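Local coordinates for galacto-N-biose/lacto-N-biose I transporter substrate-binding protein (Bifidobacterium longum, PDB 2Z8F), which probably delivers galacto-N-biose and lacto-N-biose I, core sugars of mucin glycans and milk oligosaccharides, to an ABC transporter, and is caught here holding lacto-N-tetraose, at residues A[35-38]-A[39-43]; A[155-158]-A[159-163]; A[346-349]-A[350-354]; A[398-401]-A[402-406]. All blocks are in the same frame, centred on the assembly; numbering follows the deposited sequence.

Interaction 1: A[35-38]-A[39-43]; sequences DIVA and KWNKQ
V37 holds CG1 beside its carbonyl carbon (chi1 176°), and N41 has its CG swung to the N side of its own backbone (chi1 -76°), which brings the methyl and the amide together one turn apart. The two side chains meet at a slant, and the amide ND2 of N41 lies 3.9 Å from CG1 of V37, a van der Waals touch. Beneath them the backbone closes the same turn: N41 N gives a hydrogen bond of 2.9 Å to V37 O, almost in line with the carbonyl. K42 N bonds in turn to A38 O at 3.1 Å, while K39 N makes a weak bond to I36 O. All of this lies on helix 33-43, the crossover of the beta-alpha-beta unit between strands 16-22 and 47-53. N41 OD1 sits in the plane of the W40 ring at its edge, and it also accepts from the backbone N of V49. W40 NE1 bonds to I47 O, so two neighbouring side chains tie this end of the helix to strand 47-53. On the buried side I36, V37 and W40 pack against helix 301-311, where F307 meets the W40 ring edge-to-face; K39 stays on the outer face, its CG 3.6 Å from D35 O.

Interaction 2: A[155-158]-A[159-163]; sequences EFIA and AAKTA
I157 and K161 cross obliquely one turn apart, the branch methyl CG2 of I157 meeting the far end of the lysine. K161 runs out fully extended beyond CG, and its CE comes to 3.7 Å from CG2 of I157, with NZ close behind. The aliphatic part of K161 thus lies across the isoleucine, while its CG passes 3.5 Å from I157 O. On another side of the helix the F156 ring slants past the small side chain of A160, whose CB is 4.3 Å from CE2, a loose apolar touch. Both pairs ride on regular i to i+4 backbone bonds of helix 153-165, of which A160 N to F156 O is the shortest at 2.8 Å. In this extracellular solute-binding protein the helix packs on helix 207-221, where I157 touches Q218 and A160 touches L219. F156 and A160 also meet I170, and the F156 ring meets the rings of W277 and F215. F156, I157 and A160 are buried; E155, A158, K161 and T162 lie on the solvent side. T162 OG1 is set beside its own backbone N (chi1 -62°) and reaches back to A158 O in a weak 3.3 Å bond, joining T162 N, which holds the same oxygen at 3.1 Å.

Interaction 3: A[346-349]-A[350-354]; sequences DIMK and EFKTA
I347 and F351 lie side by side and point the same way, so that CD1 of the isoleucine touches the ring at its far end, 3.8 Å from CZ. CG1 of I347 takes the position between its backbone N and carbonyl carbon (chi1 70°), which sends the chain out alongside the phenyl group. The carbonyl O of I347 lies 3.4 Å above the plane of the F351 ring, displaced toward its rim, and the same oxygen accepts the backbone N of F351 at 2.9 Å. At the ring edge stands M348, its sulfur 5.4 Å from the ring centroid and 76° off the normal, a Met-aromatic contact made from the side. The bent chain of K352 brings CD and CE close to SD of M348 as well, CE at 3.8 Å. On the outer side T353 N bonds to K349 O at 3.0 Å.

Further out, T334 OG1 bonds to D346 OD1 and to the backbone N of M348, fixing the start of helix 347-356, while E350 OE1 bonds to Q273 NE2 on strand 269-273. The ring of F351 is packed against V133 and A254, and I347 against V271, so this face joins the helix to the three-stranded sheet. With an alanine here in place of F351, V133 and A254 would probably face a gap, and CD1 of I347 and SD of M348 would lose their aromatic neighbour. The ring is thus a nonpolar group held by aliphatic and Met-aromatic contacts, and the one polar atom over its face, I347 O, is already engaged by F351 N.

Interaction 4: A[398-401]-A[402-406]; sequences TSVD and TLKNF
T402 reaches back one turn to T398 and grips its carbonyl O twice: T402 N at 2.8 Å and T402 OG1 at 2.6 Å. The two donors come from opposite faces of the T398 carbonyl plane. What permits the second bond is the hydroxyl's place beside its own backbone N (chi1 -60°), while the methyl CG2 of T398 lies 3.7 Å from OG1 as the two threonines pass at a slant. The inner side becomes buried at S399 and L403, where CG of L403 lies 3.5 Å from S399 O and L403 N bonds to that same oxygen. This is the last stretch of helix 389-405, where S399, V400 and L403 pack on V202 of strand 199-202 and T402 on A369 of helix 367-380. S399 OG bonds to A395 O and to Y193 OH, so its small polar end is satisfied within the fold. A valine in place of T402 would probably lose the hydroxyl's bond and leave T398 O with one of its two donors from this residue.

The outer side is looser. D401 and K404 do not meet directly, their OD1 and NZ being 5.5 Å apart. A water bridges them instead, donating to D401 OD1 at 2.9 Å and accepting from K404 NZ at 2.8 Å, an arrangement in which the opposite charges would probably still attract each other. The aliphatic part of K404 passes V400 with little closeness, CD lying 4.3 Å from CG1, and ND2 of N405 comes near D401 O at an angle too poor for a hydrogen bond.

The four contacts are separate helical turns spread through one chain, and none touches another. Interactions 1 and 2 are the farthest apart, their centres about 50 Å from each other on opposite sides of the chain's centre, while 2 and 3 are nearest by centres, about 26 Å apart. Interactions 3 and 4 also lie on opposite sides of the chain's centre, their own centres about 37 Å apart. None lines the glycan directly on these distances: the side chains of F351 of interaction 3 and I36 of interaction 1 each lie about 12 Å from a bound galactose, that of T398 of interaction 4 about 10 Å from the glucose. W40 of interaction 1 is about 6 Å from a zinc ion, side chain to metal.

Interaction 1: A[35-38]-A[39-43]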
loop_
_atom_site.group_PDB
_atom_site.type_symbol
_atom_site.label_atom_id
_atom_site.label_comp_id
_atom_site.label_asym_id
_atom_site.label_seq_id
_atom_site.Cartn_x
_atom_site.Cartn_y
_atom_site.Cartn_z
ATOM N N ASP A 35 22.749 0.747 2.340
ATOM C CA ASP A 35 23.645 1.500 1.469
ATOM C C ASP A 35 23.188 2.964 1.383
ATOM O O ASP A 35 24.016 3.863 1.266
ATOM C CB ASP A 35 23.775 0.834 0.110
ATOM C CG ASP A 35 24.580 -0.469 0.185
ATOM O OD1 ASP A 35 25.583 -0.493 0.917
ATOM O OD2 ASP A 35 24.189 -1.454 -0.445
ATOM N N ILE A 36 21.884 3.211 1.491
ATOM C CA ILE A 36 21.402 4.592 1.552
ATOM C C ILE A 36 21.869 5.244 2.879
ATOM O O ILE A 36 22.510 6.328 2.901
ATOM C CB ILE A 36 19.842 4.653 1.435
ATOM C CG1 ILE A 36 19.348 3.967 0.148
ATOM C CG2 ILE A 36 19.353 6.127 1.505
ATOM C CD1 ILE A 36 17.813 3.655 0.151
ATOM N N VAL A 37 21.578 4.566 3.988
ATOM C CA VAL A 37 21.908 5.040 5.321
ATOM C C VAL A 37 23.433 5.201 5.475
ATOM O O VAL A 37 23.885 6.131 6.120
ATOM C CB VAL A 37 21.289 4.133 6.417
ATOM C CG1 VAL A 37 21.704 4.562 7.807
ATOM C CG2 VAL A 37 19.749 4.212 6.310
ATOM N N ALA A 38 24.223 4.328 4.841
ATOM C CA ALA A 38 25.686 4.485 4.907
ATOM C C ALA A 38 26.183 5.839 4.396
ATOM O O ALA A 38 27.174 6.377 4.900
ATOM C CB ALA A 38 26.393 3.355 4.172
ATOM N N LYS A 39 25.503 6.375 3.389
ATOM C CA LYS A 39 25.828 7.714 2.877
ATOM C C LYS A 39 25.599 8.771 3.961
ATOM O O LYS A 39 26.443 9.663 4.168
ATOM C CB LYS A 39 24.962 8.026 1.657
ATOM C CG LYS A 39 25.229 7.137 0.455
ATOM C CD LYS A 39 24.333 7.540 -0.750
ATOM C CE LYS A 39 24.649 8.942 -1.269
ATOM N NZ LYS A 39 23.740 9.353 -2.411
ATOM N N TRP A 40 24.460 8.671 4.661
ATOM C CA TRP A 40 24.191 9.566 5.791
ATOM C C TRP A 40 25.276 9.441 6.867
ATOM O O TRP A 40 25.849 10.435 7.299
ATOM C CB TRP A 40 22.807 9.294 6.405
ATOM C CG TRP A 40 22.612 10.067 7.649
ATOM C CD1 TRP A 40 22.939 9.676 8.928
ATOM C CD2 TRP A 40 22.069 11.387 7.765
ATOM N NE1 TRP A 40 22.631 10.667 9.823
ATOM C CE2 TRP A 40 22.093 11.730 9.131
ATOM C CE3 TRP A 40 21.581 12.321 6.837
ATOM C CZ2 TRP A 40 21.631 12.973 9.608
ATOM C CZ3 TRP A 40 21.108 13.548 7.306
ATOM C CH2 TRP A 40 21.153 13.872 8.683
ATOM N N ASN A 41 25.574 8.210 7.276
ATOM C CA ASN A 41 26.500 7.982 8.376
ATOM C C ASN A 41 27.899 8.520 8.108
ATOM O O ASN A 41 28.550 9.012 9.031
ATOM C CB ASN A 41 26.558 6.498 8.738
ATOM C CG ASN A 41 25.336 6.049 9.511
ATOM O OD1 ASN A 41 24.585 6.883 10.037
ATOM N ND2 ASN A 41 25.150 4.735 9.629
ATOM N N LYS A 42 28.330 8.446 6.851
ATOM C CA LYS A 42 29.651 8.939 6.461
ATOM C C LYS A 42 29.718 10.445 6.601
ATOM O O LYS A 42 30.752 10.998 6.986
ATOM C CB LYS A 42 29.977 8.506 5.042
ATOM C CG LYS A 42 31.400 8.800 4.608
ATOM C CD LYS A 42 31.731 8.008 3.355
ATOM C CE LYS A 42 33.097 8.388 2.819
ATOM N NZ LYS A 42 34.206 7.874 3.692
ATOM N N GLN A 43 28.610 11.113 6.277
ATOM C CA GLN A 43 28.557 12.574 6.338
ATOM C C GLN A 43 28.288 13.117 7.747
ATOM O O GLN A 43 28.666 14.271 8.061
ATOM C CB GLN A 43 27.491 13.106 5.358
ATOM C CG GLN A 43 27.905 13.022 3.901
ATOM C CD GLN A 43 29.402 13.331 3.710
ATOM O OE1 GLN A 43 29.858 14.466 3.954
ATOM N NE2 GLN A 43 30.173 12.313 3.308
#

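Interaction 2: A[155-158]-A[159-163]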
loop_
_atom_site.group_PDB
_atom_site.type_symbol
_atom_site.label_atom_id
_atom_site.label_comp_id
_atom_site.label_asym_id
_atom_site.label_seq_id
_atom_site.Cartn_x
_atom_site.Cartn_y
_atom_site.Cartn_z
ATOM N N GLU A 155 -18.031 -4.771 -19.830
ATOM C CA GLU A 155 -17.154 -5.033 -20.965
ATOM C C GLU A 155 -15.912 -5.785 -20.492
ATOM O O GLU A 155 -15.413 -6.680 -21.195
ATOM C CB GLU A 155 -16.763 -3.734 -21.678
ATOM C CG GLU A 155 -15.773 -3.952 -22.828
ATOM C CD GLU A 155 -16.223 -3.305 -24.130
ATOM O OE1 GLU A 155 -17.425 -3.436 -24.481
ATOM O OE2 GLU A 155 -15.381 -2.674 -24.807
ATOM N N PHE A 156 -15.423 -5.421 -19.308
ATOM C CA PHE A 156 -14.262 -6.110 -18.724
ATOM C C PHE A 156 -14.562 -7.571 -18.433
ATOM O O PHE A 156 -13.762 -8.469 -18.759
ATOM C CB PHE A 156 -13.769 -5.425 -17.445
ATOM C CG PHE A 156 -12.471 -5.977 -16.955
ATOM C CD1 PHE A 156 -11.286 -5.355 -17.295
ATOM C CD2 PHE A 156 -12.428 -7.149 -16.198
ATOM C CE1 PHE A 156 -10.067 -5.872 -16.849
ATOM C CE2 PHE A 156 -11.208 -7.678 -15.762
ATOM C CZ PHE A 156 -10.041 -7.038 -16.093
ATOM N N ILE A 157 -15.700 -7.821 -17.798
ATOM C CA ILE A 157 -16.119 -9.187 -17.474
ATOM C C ILE A 157 -16.240 -10.051 -18.747
ATOM O O ILE A 157 -15.772 -11.193 -18.762
ATOM C CB ILE A 157 -17.422 -9.175 -16.620
ATOM C CG1 ILE A 157 -17.130 -8.601 -15.222
ATOM C CG2 ILE A 157 -18.028 -10.586 -16.509
ATOM C CD1 ILE A 157 -18.364 -8.163 -14.406
ATOM N N ALA A 158 -16.815 -9.497 -19.813
ATOM C CA ALA A 158 -16.909 -10.202 -21.107
ATOM C C ALA A 158 -15.526 -10.576 -21.651
ATOM O O ALA A 158 -15.294 -11.720 -22.073
ATOM C CB ALA A 158 -17.711 -9.350 -22.148
ATOM N N ALA A 159 -14.601 -9.612 -21.614
ATOM C CA ALA A 159 -13.224 -9.848 -22.062
ATOM C C ALA A 159 -12.582 -10.901 -21.190
ATOM O O ALA A 159 -11.837 -11.768 -21.679
ATOM C CB ALA A 159 -12.428 -8.558 -22.027
ATOM N N ALA A 160 -12.887 -10.857 -19.890
ATOM C CA ALA A 160 -12.280 -11.799 -18.951
ATOM C C ALA A 160 -12.736 -13.238 -19.204
ATOM O O ALA A 160 -11.960 -14.192 -19.041
ATOM C CB ALA A 160 -12.597 -11.382 -17.540
ATOM N N LYS A 161 -14.000 -13.402 -19.584
ATOM C CA LYS A 161 -14.532 -14.723 -19.921
ATOM C C LYS A 161 -13.868 -15.275 -21.178
ATOM O O LYS A 161 -13.532 -16.460 -21.222
ATOM C CB LYS A 161 -16.048 -14.676 -20.085
ATOM C CG LYS A 161 -16.826 -14.552 -18.765
ATOM C CD LYS A 161 -18.287 -14.113 -19.057
ATOM C CE LYS A 161 -19.069 -13.929 -17.759
ATOM N NZ LYS A 161 -20.471 -13.411 -17.973
ATOM N N THR A 162 -13.657 -14.403 -22.166
ATOM C CA THR A 162 -12.929 -14.763 -23.397
ATOM C C THR A 162 -11.539 -15.255 -23.042
ATOM O O THR A 162 -11.103 -16.302 -23.539
ATOM C CB THR A 162 -12.838 -13.579 -24.392
ATOM O OG1 THR A 162 -14.160 -13.197 -24.805
ATOM C CG2 THR A 162 -12.043 -13.975 -25.624
ATOM N N ALA A 163 -10.844 -14.509 -22.177
ATOM C CA ALA A 163 -9.494 -14.898 -21.750
ATOM C C ALA A 163 -9.486 -16.248 -21.032
ATOM O O ALA A 163 -8.621 -17.095 -21.282
ATOM C CB ALA A 163 -8.866 -13.809 -20.868
#

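Interaction 3: A[346-349]-A[350-354]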
loop_
_atom_site.group_PDB
_atom_site.type_symbol
_atom_site.label_atom_id
_atom_site.label_comp_id
_atom_site.label_asym_id
_atom_site.label_seq_id
_atom_site.Cartn_x
_atom_site.Cartn_y
_atom_site.Cartn_z
ATOM N N ASP A 346 7.134 4.839 -19.610
ATOM C CA ASP A 346 7.492 5.669 -18.461
ATOM C C ASP A 346 6.417 5.406 -17.405
ATOM O O ASP A 346 5.477 6.182 -17.265
ATOM C CB ASP A 346 7.522 7.151 -18.876
ATOM C CG ASP A 346 7.993 8.087 -17.759
ATOM O OD1 ASP A 346 8.281 7.630 -16.624
ATOM O OD2 ASP A 346 8.058 9.323 -18.010
ATOM N N ILE A 347 6.550 4.300 -16.673
ATOM C CA ILE A 347 5.463 3.888 -15.759
ATOM C C ILE A 347 5.284 4.816 -14.560
ATOM O O ILE A 347 4.173 4.928 -14.009
ATOM C CB ILE A 347 5.558 2.395 -15.336
ATOM C CG1 ILE A 347 6.755 2.152 -14.410
ATOM C CG2 ILE A 347 5.583 1.493 -16.571
ATOM C CD1 ILE A 347 6.806 0.711 -13.923
ATOM N N MET A 348 6.350 5.513 -14.169
ATOM C CA MET A 348 6.264 6.456 -13.059
ATOM C C MET A 348 5.251 7.540 -13.391
ATOM O O MET A 348 4.530 8.001 -12.511
ATOM C CB MET A 348 7.619 7.105 -12.763
ATOM C CG MET A 348 7.595 8.027 -11.564
ATOM S SD MET A 348 7.109 7.144 -10.081
ATOM C CE MET A 348 8.550 6.080 -9.855
ATOM N N LYS A 349 5.174 7.928 -14.655
ATOM C CA LYS A 349 4.173 8.919 -15.054
ATOM C C LYS A 349 2.747 8.411 -14.784
ATOM O O LYS A 349 1.853 9.187 -14.379
ATOM C CB LYS A 349 4.372 9.336 -16.509
ATOM C CG LYS A 349 3.408 10.425 -16.981
ATOM C CD LYS A 349 3.908 11.077 -18.276
ATOM C CE LYS A 349 2.764 11.715 -19.105
ATOM N NZ LYS A 349 1.750 12.484 -18.302
ATOM N N GLU A 350 2.529 7.122 -15.025
ATOM C CA GLU A 350 1.233 6.510 -14.730
ATOM C C GLU A 350 1.002 6.483 -13.223
ATOM O O GLU A 350 -0.106 6.733 -12.749
ATOM C CB GLU A 350 1.144 5.105 -15.323
ATOM C CG GLU A 350 1.129 5.049 -16.842
ATOM C CD GLU A 350 -0.125 5.635 -17.490
ATOM O OE1 GLU A 350 -1.183 5.751 -16.836
ATOM O OE2 GLU A 350 -0.056 5.936 -18.695
ATOM N N PHE A 351 2.055 6.197 -12.448
ATOM C CA PHE A 351 1.898 6.207 -10.997
ATOM C C PHE A 351 1.526 7.591 -10.446
ATOM O O PHE A 351 0.767 7.715 -9.504
ATOM C CB PHE A 351 3.174 5.691 -10.334
ATOM C CG PHE A 351 3.520 4.278 -10.704
ATOM C CD1 PHE A 351 2.573 3.412 -11.271
ATOM C CD2 PHE A 351 4.807 3.791 -10.465
ATOM C CE1 PHE A 351 2.896 2.093 -11.605
ATOM C CE2 PHE A 351 5.149 2.469 -10.778
ATOM C CZ PHE A 351 4.209 1.617 -11.357
ATOM N N LYS A 352 2.094 8.631 -11.050
ATOM C CA LYS A 352 1.827 10.002 -10.653
ATOM C C LYS A 352 0.412 10.396 -11.004
ATOM O O LYS A 352 -0.269 11.060 -10.214
ATOM C CB LYS A 352 2.809 10.939 -11.364
ATOM C CG LYS A 352 3.915 11.370 -10.465
ATOM C CD LYS A 352 4.584 10.164 -9.843
ATOM C CE LYS A 352 5.792 10.537 -8.995
ATOM N NZ LYS A 352 5.473 11.455 -7.873
ATOM N N THR A 353 -0.032 9.993 -12.183
ATOM C CA THR A 353 -1.403 10.257 -12.589
ATOM C C THR A 353 -2.347 9.575 -11.587
ATOM O O THR A 353 -3.314 10.168 -11.113
ATOM C CB THR A 353 -1.650 9.774 -14.038
ATOM O OG1 THR A 353 -0.823 10.537 -14.941
ATOM C CG2 THR A 353 -3.101 9.946 -14.427
ATOM N N ALA A 354 -2.049 8.325 -11.258
ATOM C CA ALA A 354 -2.915 7.566 -10.346
ATOM C C ALA A 354 -2.975 8.236 -8.981
ATOM O O ALA A 354 -4.054 8.441 -8.403
ATOM C CB ALA A 354 -2.411 6.116 -10.224
#

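Interaction 4: A[398-401]-A[402-406]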
loop_
_atom_site.group_PDB
_atom_site.type_symbol
_atom_site.label_atom_id
_atom_site.label_comp_id
_atom_site.label_asym_id
_atom_site.label_seq_id
_atom_site.Cartn_x
_atom_site.Cartn_y
_atom_site.Cartn_z
ATOM N N THR A 398 -17.010 -6.024 12.161
ATOM C CA THR A 398 -15.696 -5.981 12.805
ATOM C C THR A 398 -15.179 -4.551 13.099
ATOM O O THR A 398 -14.532 -4.292 14.128
ATOM C CB THR A 398 -14.670 -6.791 11.998
ATOM O OG1 THR A 398 -15.129 -8.150 11.930
ATOM C CG2 THR A 398 -13.310 -6.773 12.684
ATOM N N SER A 399 -15.502 -3.616 12.217
ATOM C CA SER A 399 -15.142 -2.218 12.412
ATOM C C SER A 399 -15.816 -1.671 13.672
ATOM O O SER A 399 -15.153 -1.127 14.554
ATOM C CB SER A 399 -15.573 -1.371 11.208
ATOM O OG SER A 399 -14.861 -1.698 10.019
ATOM N N VAL A 400 -17.147 -1.815 13.748
ATOM C CA VAL A 400 -17.857 -1.361 14.931
ATOM C C VAL A 400 -17.346 -2.040 16.221
ATOM O O VAL A 400 -17.060 -1.361 17.223
ATOM C CB VAL A 400 -19.371 -1.558 14.751
ATOM C CG1 VAL A 400 -20.071 -1.224 16.046
ATOM C CG2 VAL A 400 -19.886 -0.679 13.573
ATOM N N ASP A 401 -17.165 -3.360 16.186
ATOM C CA ASP A 401 -16.697 -4.100 17.359
ATOM C C ASP A 401 -15.315 -3.628 17.803
ATOM O O ASP A 401 -15.033 -3.480 18.987
ATOM C CB ASP A 401 -16.650 -5.608 17.067
ATOM C CG ASP A 401 -18.034 -6.224 16.864
ATOM O OD1 ASP A 401 -19.031 -5.514 17.076
ATOM O OD2 ASP A 401 -18.091 -7.408 16.460
ATOM N N THR A 402 -14.447 -3.394 16.828
ATOM C CA THR A 402 -13.068 -3.029 17.129
ATOM C C THR A 402 -13.001 -1.636 17.779
ATOM O O THR A 402 -12.293 -1.443 18.748
ATOM C CB THR A 402 -12.189 -3.142 15.866
ATOM O OG1 THR A 402 -12.219 -4.497 15.376
ATOM C CG2 THR A 402 -10.732 -2.740 16.164
ATOM N N LEU A 403 -13.776 -0.684 17.260
ATOM C CA LEU A 403 -13.842 0.657 17.844
ATOM C C LEU A 403 -14.308 0.574 19.302
ATOM O O LEU A 403 -13.704 1.178 20.186
ATOM C CB LEU A 403 -14.806 1.535 17.031
ATOM C CG LEU A 403 -14.248 2.010 15.681
ATOM C CD1 LEU A 403 -15.350 2.614 14.816
ATOM C CD2 LEU A 403 -13.121 3.032 15.902
ATOM N N LYS A 404 -15.375 -0.185 19.542
ATOM C CA LYS A 404 -15.886 -0.405 20.901
ATOM C C LYS A 404 -14.852 -1.062 21.806
ATOM O O LYS A 404 -14.716 -0.681 22.981
ATOM C CB LYS A 404 -17.150 -1.260 20.869
ATOM C CG LYS A 404 -18.382 -0.524 20.403
ATOM C CD LYS A 404 -19.525 -1.530 20.275
ATOM C CE LYS A 404 -20.878 -0.857 20.293
ATOM N NZ LYS A 404 -21.960 -1.843 19.976
ATOM N N ASN A 405 -14.103 -2.021 21.260
ATOM C CA ASN A 405 -13.037 -2.689 22.026
ATOM C C ASN A 405 -11.917 -1.732 22.433
ATOM O O ASN A 405 -11.195 -1.979 23.405
ATOM C CB ASN A 405 -12.469 -3.889 21.262
ATOM C CG ASN A 405 -13.441 -5.072 21.203
ATOM O OD1 ASN A 405 -14.284 -5.260 22.086
ATOM N ND2 ASN A 405 -13.316 -5.875 20.158
ATOM N N PHE A 406 -11.762 -0.648 21.672
ATOM C CA PHE A 406 -10.785 0.398 21.976
ATOM C C PHE A 406 -11.346 1.393 22.989
ATOM O O PHE A 406 -10.626 2.279 23.471
ATOM C CB PHE A 406 -10.400 1.149 20.704
ATOM C CG PHE A 406 -9.053 0.789 20.160
ATOM C CD1 PHE A 406 -7.938 0.690 21.005
ATOM C CD2 PHE A 406 -8.881 0.596 18.802
ATOM C CE1 PHE A 406 -6.673 0.363 20.483
ATOM C CE2 PHE A 406 -7.631 0.294 18.269
ATOM C CZ PHE A 406 -6.524 0.171 19.104
HETATM O O HOH W 1 -21.062 -3.988 18.505
#